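Cys-Gly metallodipeptidase DUG1 (Saccharomyces cerevisiae, PDB 4G1P) hydrolyses the Cys-Gly dipeptide as a zinc- or manganese-dependent M20 metallopeptidase and is the catalytic component of the glutathione-degrading complex of yeast. Local coordinates at residues Cys166-Glu171 with Leu176-Leu181; Gly67-Pro72 with Leu78-Val83; Leu98-Tyr103 with Leu427-Ala432. All blocks are in the same frame, centred on the assembly; numbering follows the deposited sequence.

Contact 1 of 3, residues Cys166-Glu171 with Leu176-Leu181; sequences CFEGME and LKLDEL. With GLY (glycine), chain D.
Leu-178 lays one methyl, CD2, over the face of the Glu-168 carboxylate, the two side chains crossing at about a right angle. This CD2 is 3.4 Å from Glu-168 OE2 and 3.5 Å from Glu-168 CD. Glu-168 reaches this place with CG between its backbone N and carbonyl carbon (chi1 70°) and the chain extended beyond. The acid is buried, but both oxygens have partners: OE2 is bonded to the hydroxyls of Tyr-100 and Ser-175, while OE1 accepts a hydrogen bond from a water, 2.7 Å away, that also donates to Leu-176 O at 3.1 Å. A weak bond from Met-170 N adds to OE1, so the carboxylate is held from several directions and its rotation is probably fixed. At the loop end, Met-170 is bent at chi2 and chi3, which brings CE to 3.6 Å from Leu-176 CD1; the flexible thioether can fold along the leucine. Cys-166 SG, small and weakly polar, faces Leu-178 CD1 at 4.2 Å. The contact joins the end of strand 162-168 to the start of helix 178-185, with Lys-177 at its N-cap position. Strands 83-88 and 96-102 flank it through Val-83 and Leu-98 on Cys-166, and Tyr-100 on Leu-178.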
loop_
_atom_site.group_PDB
_atom_site.type_symbol
_atom_site.label_atom_id
_atom_site.label_comp_id
_atom_site.label_asym_id
_atom_site.label_seq_id
_atom_site.Cartn_x
_atom_site.Cartn_y
_atom_site.Cartn_z
ATOM N N CYS A 166 -28.660 5.985 -20.337
ATOM C CA CYS A 166 -28.430 6.170 -18.915
ATOM C C CYS A 166 -26.961 5.825 -18.589
ATOM O O CYS A 166 -26.626 4.686 -18.278
ATOM C CB CYS A 166 -29.414 5.318 -18.103
ATOM S SG CYS A 166 -29.212 5.470 -16.306
ATOM N N PHE A 167 -26.088 6.821 -18.693
ATOM C CA PHE A 167 -24.644 6.633 -18.530
ATOM C C PHE A 167 -24.155 7.240 -17.209
ATOM O O PHE A 167 -24.231 8.456 -17.011
ATOM C CB PHE A 167 -23.900 7.287 -19.702
ATOM C CG PHE A 167 -24.189 6.664 -21.053
ATOM C CD1 PHE A 167 -24.554 5.329 -21.166
ATOM C CD2 PHE A 167 -24.071 7.419 -22.223
ATOM C CE1 PHE A 167 -24.812 4.753 -22.425
ATOM C CE2 PHE A 167 -24.324 6.855 -23.491
ATOM C CZ PHE A 167 -24.687 5.519 -23.590
ATOM N N GLU A 168 -23.666 6.408 -16.295
ATOM C CA GLU A 168 -23.211 6.916 -14.998
ATOM C C GLU A 168 -21.698 7.007 -14.975
ATOM O O GLU A 168 -21.032 6.506 -15.885
ATOM C CB GLU A 168 -23.684 6.031 -13.834
ATOM C CG GLU A 168 -22.994 4.666 -13.777
ATOM C CD GLU A 168 -23.005 4.044 -12.391
ATOM O OE1 GLU A 168 -22.856 4.782 -11.398
ATOM O OE2 GLU A 168 -23.159 2.813 -12.292
ATOM N N GLY A 169 -21.166 7.637 -13.927
ATOM C CA GLY A 169 -19.733 7.799 -13.757
ATOM C C GLY A 169 -19.257 7.395 -12.367
ATOM O O GLY A 169 -18.246 7.902 -11.865
ATOM N N MET A 170 -19.982 6.473 -11.741
ATOM C CA MET A 170 -19.580 5.958 -10.441
ATOM C C MET A 170 -19.562 4.435 -10.421
ATOM O O MET A 170 -19.574 3.830 -9.349
ATOM C CB MET A 170 -20.505 6.474 -9.330
ATOM C CG MET A 170 -20.215 7.897 -8.853
ATOM S SD MET A 170 -18.586 8.092 -8.101
ATOM C CE MET A 170 -18.860 7.457 -6.461
ATOM N N GLU A 171 -19.533 3.805 -11.592
ATOM C CA GLU A 171 -19.633 2.344 -11.627
ATOM C C GLU A 171 -18.452 1.672 -10.937
ATOM O O GLU A 171 -18.621 0.662 -10.263
ATOM C CB GLU A 171 -19.784 1.823 -13.053
ATOM C CG GLU A 171 -20.441 0.454 -13.165
ATOM C CD GLU A 171 -19.444 -0.709 -13.225
ATOM O OE1 GLU A 171 -18.218 -0.477 -13.086
ATOM O OE2 GLU A 171 -19.898 -1.865 -13.411
ATOM N N LEU A 176 -22.916 4.706 -6.735
ATOM C CA LEU A 176 -23.619 5.423 -5.676
ATOM C C LEU A 176 -24.817 6.215 -6.168
ATOM O O LEU A 176 -24.707 6.986 -7.118
ATOM C CB LEU A 176 -22.656 6.372 -4.940
ATOM C CG LEU A 176 -21.458 5.706 -4.259
ATOM C CD1 LEU A 176 -20.617 6.681 -3.413
ATOM C CD2 LEU A 176 -21.915 4.540 -3.435
ATOM N N LYS A 177 -25.953 6.013 -5.501
ATOM C CA LYS A 177 -27.158 6.831 -5.674
ATOM C C LYS A 177 -27.923 6.577 -6.982
ATOM O O LYS A 177 -29.028 7.084 -7.161
ATOM C CB LYS A 177 -26.828 8.324 -5.514
ATOM C CG LYS A 177 -26.107 8.661 -4.228
ATOM C CD LYS A 177 -27.076 8.946 -3.102
ATOM C CE LYS A 177 -27.762 10.289 -3.296
ATOM N NZ LYS A 177 -28.918 10.472 -2.368
ATOM N N LEU A 178 -27.332 5.799 -7.886
ATOM C CA LEU A 178 -27.948 5.514 -9.182
ATOM C C LEU A 178 -29.241 4.722 -9.000
ATOM O O LEU A 178 -30.257 4.987 -9.663
ATOM C CB LEU A 178 -26.979 4.732 -10.071
ATOM C CG LEU A 178 -27.508 4.297 -11.442
ATOM C CD1 LEU A 178 -27.942 5.479 -12.295
ATOM C CD2 LEU A 178 -26.461 3.478 -12.161
ATOM N N ASP A 179 -29.156 3.741 -8.101
ATOM C CA ASP A 179 -30.282 2.952 -7.613
ATOM C C ASP A 179 -31.535 3.805 -7.421
ATOM O O ASP A 179 -32.574 3.556 -8.035
ATOM C CB ASP A 179 -29.888 2.331 -6.274
ATOM C CG ASP A 179 -30.802 1.208 -5.860
ATOM O OD1 ASP A 179 -31.408 0.585 -6.759
ATOM O OD2 ASP A 179 -30.914 0.939 -4.639
ATOM N N GLU A 180 -31.421 4.820 -6.570
ATOM C CA GLU A 180 -32.532 5.717 -6.295
ATOM C C GLU A 180 -33.020 6.420 -7.547
ATOM O O GLU A 180 -34.231 6.601 -7.737
ATOM C CB GLU A 180 -32.136 6.754 -5.257
ATOM C CG GLU A 180 -31.666 6.159 -3.956
ATOM C CD GLU A 180 -30.900 7.164 -3.110
ATOM O OE1 GLU A 180 -31.407 8.294 -2.922
ATOM O OE2 GLU A 180 -29.789 6.824 -2.643
ATOM N N LEU A 181 -32.081 6.814 -8.403
ATOM C CA LEU A 181 -32.436 7.544 -9.614
ATOM C C LEU A 181 -33.365 6.743 -10.516
ATOM O O LEU A 181 -34.357 7.262 -11.020
ATOM C CB LEU A 181 -31.193 7.958 -10.392
ATOM C CG LEU A 181 -31.557 8.750 -11.645
ATOM C CD1 LEU A 181 -32.422 9.943 -11.266
ATOM C CD2 LEU A 181 -30.314 9.199 -12.403
HETATM N N GLY D . -15.885 -4.424 -13.714
HETATM C CA GLY D . -16.624 -3.259 -13.269
HETATM C C GLY D . -17.102 -3.603 -11.884
HETATM O O GLY D . -18.277 -3.887 -11.669
HETATM O O HOH W 1 -23.835 6.884 -10.047
#

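Contact 2 of 3, residues Gly67-Pro72 with Leu78-Val83; sequences GIQPPP and LSLPPV
Ile-68 and Ser-79 form a single antiparallel bridge as a non-hydrogen-bonded pair, their CA atoms 4.3 Å apart, with Leu-80 N to Gly-67 O (2.9 Å) on one flank and Gln-69 N to Leu-78 O (2.8 Å) on the other. Both bonds are nearly straight, with N-H...O angles of 167° and 170°. Gly-67 suits its place because its backbone angles would press a CB against the preceding carbonyl oxygen. The side chain of Leu-80 crosses that of Gln-69 at about a right angle, setting CD2 against the aliphatic part of the glutamine, 3.3 Å from Gln-69 CG. Gln-69 can therefore offer methylenes to leucine while its amide oxygen reaches Arg-39 in a weak hydrogen bond. Over the bridge, Ile-68 CG2 approaches Leu-78 O at 3.4 Å. The other branch of Ile-68, with CG1 beside the backbone N (chi1 -64°), carries CD1 to 3.6 Å from Ser-79 OG. Ser-79 O in turn accepts a bond from Arg-39. Two backbone bonds and a modest apolar patch thus pin the two arms of a proline-rich loop at the surface, and they depend little on side-chain polarity.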
loop_
_atom_site.group_PDB
_atom_site.type_symbol
_atom_site.label_atom_id
_atom_site.label_comp_id
_atom_site.label_asym_id
_atom_site.label_seq_id
_atom_site.Cartn_x
_atom_site.Cartn_y
_atom_site.Cartn_z
ATOM N N GLY A 67 -26.161 14.271 -6.345
ATOM C CA GLY A 67 -25.938 15.008 -5.118
ATOM C C GLY A 67 -24.485 14.975 -4.690
ATOM O O GLY A 67 -23.588 14.819 -5.514
ATOM N N ILE A 68 -24.255 15.123 -3.391
ATOM C CA ILE A 68 -22.903 15.113 -2.849
ATOM C C ILE A 68 -22.486 13.706 -2.442
ATOM O O ILE A 68 -23.282 12.946 -1.893
ATOM C CB ILE A 68 -22.775 16.045 -1.632
ATOM C CG1 ILE A 68 -23.025 17.497 -2.038
ATOM C CG2 ILE A 68 -21.405 15.897 -0.992
ATOM C CD1 ILE A 68 -22.296 17.918 -3.292
ATOM N N GLN A 69 -21.232 13.365 -2.714
ATOM C CA GLN A 69 -20.699 12.058 -2.354
ATOM C C GLN A 69 -20.988 11.742 -0.890
ATOM O O GLN A 69 -20.632 12.509 0.003
ATOM C CB GLN A 69 -19.194 12.011 -2.614
ATOM C CG GLN A 69 -18.785 11.096 -3.752
ATOM C CD GLN A 69 -17.872 9.980 -3.297
ATOM O OE1 GLN A 69 -16.789 9.787 -3.845
ATOM N NE2 GLN A 69 -18.304 9.238 -2.285
ATOM N N PRO A 70 -21.640 10.609 -0.649
ATOM C CA PRO A 70 -22.003 10.218 0.714
ATOM C C PRO A 70 -21.656 8.766 1.014
ATOM O O PRO A 70 -20.637 8.261 0.550
ATOM C CB PRO A 70 -23.518 10.393 0.719
ATOM C CG PRO A 70 -23.922 10.085 -0.684
ATOM C CD PRO A 70 -22.774 10.470 -1.580
ATOM N N PRO A 71 -22.509 8.108 1.789
ATOM C CA PRO A 71 -22.317 6.704 2.137
ATOM C C PRO A 71 -21.377 6.535 3.328
ATOM O O PRO A 71 -21.575 7.147 4.377
ATOM C CB PRO A 71 -21.807 5.924 0.936
ATOM N N PRO A 72 -20.358 5.697 3.160
ATOM C CA PRO A 72 -19.376 5.459 4.225
ATOM C C PRO A 72 -17.977 5.928 3.837
ATOM O O PRO A 72 -17.668 5.992 2.648
ATOM C CB PRO A 72 -19.399 3.938 4.386
ATOM C CG PRO A 72 -19.851 3.424 3.063
ATOM C CD PRO A 72 -20.833 4.438 2.557
ATOM N N LEU A 78 -17.669 16.762 -2.150
ATOM C CA LEU A 78 -17.447 16.564 -3.565
ATOM C C LEU A 78 -18.775 16.163 -4.221
ATOM O O LEU A 78 -19.451 15.255 -3.732
ATOM C CB LEU A 78 -16.431 15.437 -3.715
ATOM C CG LEU A 78 -15.535 15.357 -4.940
ATOM C CD1 LEU A 78 -14.641 16.579 -5.033
ATOM C CD2 LEU A 78 -14.699 14.112 -4.792
ATOM N N SER A 79 -19.164 16.830 -5.305
ATOM C CA SER A 79 -20.357 16.403 -6.034
ATOM C C SER A 79 -20.074 15.076 -6.735
ATOM O O SER A 79 -18.937 14.788 -7.082
ATOM C CB SER A 79 -20.784 17.441 -7.072
ATOM O OG SER A 79 -20.987 18.720 -6.501
ATOM N N LEU A 80 -21.105 14.268 -6.943
ATOM C CA LEU A 80 -20.960 13.018 -7.686
ATOM C C LEU A 80 -20.946 13.306 -9.183
ATOM O O LEU A 80 -21.520 14.304 -9.615
ATOM C CB LEU A 80 -22.116 12.064 -7.354
ATOM C CG LEU A 80 -22.107 11.473 -5.943
ATOM C CD1 LEU A 80 -23.509 11.102 -5.510
ATOM C CD2 LEU A 80 -21.179 10.270 -5.848
ATOM N N PRO A 81 -20.286 12.436 -9.976
ATOM C CA PRO A 81 -20.368 12.484 -11.446
ATOM C C PRO A 81 -21.820 12.403 -11.859
ATOM O O PRO A 81 -22.545 11.607 -11.279
ATOM C CB PRO A 81 -19.666 11.199 -11.880
ATOM C CG PRO A 81 -18.781 10.836 -10.757
ATOM C CD PRO A 81 -19.433 11.331 -9.502
ATOM N N PRO A 82 -22.245 13.220 -12.832
ATOM C CA PRO A 82 -23.643 13.267 -13.283
ATOM C C PRO A 82 -24.056 12.006 -14.040
ATOM O O PRO A 82 -23.219 11.455 -14.743
ATOM C CB PRO A 82 -23.647 14.458 -14.246
ATOM C CG PRO A 82 -22.255 14.545 -14.731
ATOM C CD PRO A 82 -21.400 14.170 -13.569
ATOM N N VAL A 83 -25.296 11.547 -13.895
ATOM C CA VAL A 83 -25.761 10.442 -14.725
ATOM C C VAL A 83 -26.300 11.088 -15.970
ATOM O O VAL A 83 -26.960 12.123 -15.882
ATOM C CB VAL A 83 -26.872 9.593 -14.078
ATOM C CG1 VAL A 83 -27.342 8.538 -15.051
ATOM C CG2 VAL A 83 -26.363 8.919 -12.841
#

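Contact 3 of 3, residues Leu98-Tyr103 with Leu427-Ala432; sequences LVYGHY and LTFQDA
Phe-429 points from helix 426-433 into the sheet and meets Tyr-100 in an offset edge-to-face pair, the ring centroids 5.6 Å apart and the planes inclined at 63°. The edge belongs to the phenylalanine, whose ring is turned toward the tyrosine face. Phe-429 CE2 lies 3.7 Å from Tyr-100 CD2, an atom that sits at the phenylalanine edge, near its plane. CE2 is also 3.8 Å from Tyr-100 CB, so the phenylalanine sits toward the root of the tyrosine ring rather than its hydroxyl. Phe-429 holds CG anti to its carbonyl carbon (chi1 -83°), which carries the ring off the helix toward Leu-98 and Tyr-100, and the two aromatic side chains cross at about a right angle.

Apolar packing comes from Leu-98, two residues back along strand 96-102 and so on the same face of the sheet as Tyr-100. Its CD2 touches Phe-429 CE1 at 3.6 Å. Phenylalanine suits this position because its flat ring can serve a branched aliphatic neighbour and an aromatic one at once, without burying a polar group.

Polar interactions lie around this core. The Tyr-100 hydroxyl hydrogen-bonds to Glu-168 OE2, a task phenylalanine could not do, so tyrosine suits a place that is otherwise apolar. On the helix, Thr-428 OG1 bonds to Asp-179.

Ile-182 of helix 178-185 also packs on Phe-429. This is the helix-on-sheet packing of an alpha/beta scaffold: helix 426-433 covers strand 96-102 of the mixed sheet in the catalytic domain of an M20 peptidase. The same strand ends at His-102, a zinc ligand by similarity.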
loop_
_atom_site.group_PDB
_atom_site.type_symbol
_atom_site.label_atom_id
_atom_site.label_comp_id
_atom_site.label_asym_id
_atom_site.label_seq_id
_atom_site.Cartn_x
_atom_site.Cartn_y
_atom_site.Cartn_z
ATOM N N LEU A 98 -33.658 1.219 -23.619
ATOM C CA LEU A 98 -32.754 1.956 -22.749
ATOM C C LEU A 98 -31.409 1.247 -22.747
ATOM O O LEU A 98 -31.335 0.029 -22.495
ATOM C CB LEU A 98 -33.316 2.042 -21.330
ATOM C CG LEU A 98 -32.403 2.615 -20.238
ATOM C CD1 LEU A 98 -31.833 3.921 -20.689
ATOM C CD2 LEU A 98 -33.168 2.841 -18.963
ATOM N N VAL A 99 -30.353 1.999 -23.057
ATOM C CA VAL A 99 -29.002 1.464 -22.927
ATOM C C VAL A 99 -28.259 2.134 -21.787
ATOM O O VAL A 99 -28.300 3.355 -21.628
ATOM C CB VAL A 99 -28.178 1.550 -24.239
ATOM C CG1 VAL A 99 -28.802 0.674 -25.304
ATOM C CG2 VAL A 99 -28.050 2.991 -24.723
ATOM N N TYR A 100 -27.585 1.309 -20.994
ATOM C CA TYR A 100 -26.796 1.766 -19.857
ATOM C C TYR A 100 -25.334 1.383 -20.028
ATOM O O TYR A 100 -25.018 0.302 -20.555
ATOM C CB TYR A 100 -27.324 1.129 -18.583
ATOM C CG TYR A 100 -26.336 1.094 -17.439
ATOM C CD1 TYR A 100 -25.412 0.054 -17.313
ATOM C CD2 TYR A 100 -26.348 2.081 -16.466
ATOM C CE1 TYR A 100 -24.512 0.027 -16.282
ATOM C CE2 TYR A 100 -25.463 2.050 -15.420
ATOM C CZ TYR A 100 -24.548 1.024 -15.332
ATOM O OH TYR A 100 -23.672 1.002 -14.285
ATOM N N GLY A 101 -24.452 2.259 -19.549
ATOM C CA GLY A 101 -23.023 2.008 -19.504
ATOM C C GLY A 101 -22.380 2.962 -18.511
ATOM O O GLY A 101 -23.069 3.701 -17.800
ATOM N N HIS A 102 -21.059 2.972 -18.449
ATOM C CA HIS A 102 -20.414 3.858 -17.500
ATOM C C HIS A 102 -19.148 4.479 -18.038
ATOM O O HIS A 102 -18.345 3.822 -18.712
ATOM C CB HIS A 102 -20.166 3.160 -16.159
ATOM C CG HIS A 102 -19.131 2.076 -16.197
ATOM N ND1 HIS A 102 -17.788 2.320 -15.995
ATOM C CD2 HIS A 102 -19.251 0.733 -16.351
ATOM C CE1 HIS A 102 -17.125 1.176 -16.054
ATOM N NE2 HIS A 102 -17.990 0.199 -16.265
ATOM N N TYR A 103 -18.973 5.756 -17.724
ATOM C CA TYR A 103 -17.874 6.514 -18.289
ATOM C C TYR A 103 -16.689 6.743 -17.355
ATOM O O TYR A 103 -15.679 7.296 -17.784
ATOM C CB TYR A 103 -18.374 7.833 -18.846
ATOM C CG TYR A 103 -19.007 8.761 -17.843
ATOM C CD1 TYR A 103 -18.224 9.551 -17.006
ATOM C CD2 TYR A 103 -20.399 8.895 -17.762
ATOM C CE1 TYR A 103 -18.801 10.430 -16.091
ATOM C CE2 TYR A 103 -20.981 9.773 -16.858
ATOM C CZ TYR A 103 -20.170 10.542 -16.024
ATOM O OH TYR A 103 -20.725 11.421 -15.125
ATOM N N LEU A 427 -30.213 -5.564 -11.824
ATOM C CA LEU A 427 -31.437 -5.990 -11.163
ATOM C C LEU A 427 -32.391 -4.831 -10.927
ATOM O O LEU A 427 -33.609 -4.990 -11.058
ATOM C CB LEU A 427 -31.120 -6.660 -9.836
ATOM C CG LEU A 427 -32.253 -7.440 -9.177
ATOM C CD1 LEU A 427 -32.967 -8.358 -10.175
ATOM C CD2 LEU A 427 -31.675 -8.246 -8.039
ATOM N N THR A 428 -31.841 -3.669 -10.582
ATOM C CA THR A 428 -32.663 -2.484 -10.388
ATOM C C THR A 428 -33.367 -2.089 -11.683
ATOM O O THR A 428 -34.515 -1.669 -11.656
ATOM C CB THR A 428 -31.859 -1.297 -9.822
ATOM O OG1 THR A 428 -31.394 -1.620 -8.510
ATOM C CG2 THR A 428 -32.727 -0.062 -9.719
ATOM N N PHE A 429 -32.707 -2.243 -12.825
ATOM C CA PHE A 429 -33.395 -1.950 -14.084
ATOM C C PHE A 429 -34.565 -2.903 -14.295
ATOM O O PHE A 429 -35.697 -2.481 -14.597
ATOM C CB PHE A 429 -32.442 -1.990 -15.275
ATOM C CG PHE A 429 -31.672 -0.710 -15.473
ATOM C CD1 PHE A 429 -32.336 0.481 -15.709
ATOM C CD2 PHE A 429 -30.282 -0.697 -15.442
ATOM C CE1 PHE A 429 -31.622 1.660 -15.892
ATOM C CE2 PHE A 429 -29.577 0.478 -15.636
ATOM C CZ PHE A 429 -30.246 1.652 -15.854
ATOM N N GLN A 430 -34.294 -4.187 -14.104
ATOM C CA GLN A 430 -35.303 -5.200 -14.345
ATOM C C GLN A 430 -36.533 -4.987 -13.488
ATOM O O GLN A 430 -37.627 -4.898 -14.006
ATOM C CB GLN A 430 -34.742 -6.580 -14.086
ATOM C CG GLN A 430 -35.773 -7.658 -14.170
ATOM C CD GLN A 430 -35.181 -9.004 -13.851
ATOM O OE1 GLN A 430 -34.642 -9.673 -14.731
ATOM N NE2 GLN A 430 -35.258 -9.407 -12.581
ATOM N N ASP A 431 -36.339 -4.873 -12.183
ATOM C CA ASP A 431 -37.444 -4.744 -11.245
ATOM C C ASP A 431 -38.153 -3.393 -11.286
ATOM O O ASP A 431 -39.381 -3.343 -11.318
ATOM C CB ASP A 431 -36.971 -5.037 -9.824
ATOM C CG ASP A 431 -36.619 -6.502 -9.614
ATOM O OD1 ASP A 431 -36.715 -7.299 -10.583
ATOM O OD2 ASP A 431 -36.234 -6.854 -8.477
ATOM N N ALA A 432 -37.393 -2.301 -11.280
ATOM C CA ALA A 432 -37.990 -0.974 -11.237
ATOM C C ALA A 432 -38.776 -0.638 -12.500
ATOM O O ALA A 432 -39.808 0.033 -12.435
ATOM C CB ALA A 432 -36.928 0.085 -10.985
#

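How the contacts relate
Contacts 1 and 3 share one sheet, on its neighbouring strands 162-168 and 96-102, and their centres are about 9 Å apart. The probable hydrogen bonds between them are short, 2.7 Å for Glu-168 OE2 to Tyr-100 OH and 2.8 Å for Asp-179 OD1 to Thr-428 OG1. Contact 2, about 10 Å from contact 1 between centres, packs on its loop, with Pro-81 CD 3.6 Å from Met-170 CG, and probably bonds to contact 3 through Pro-82 O and the Tyr-103 hydroxyl. The active site begins where contacts 1 and 3 end: Glu-171, the proton acceptor by similarity, lies beside His-102, and its OE2 is 3.1 Å from the bound glycine O. The Tyr-100 side chain is about 8 Å from a bound zinc ion.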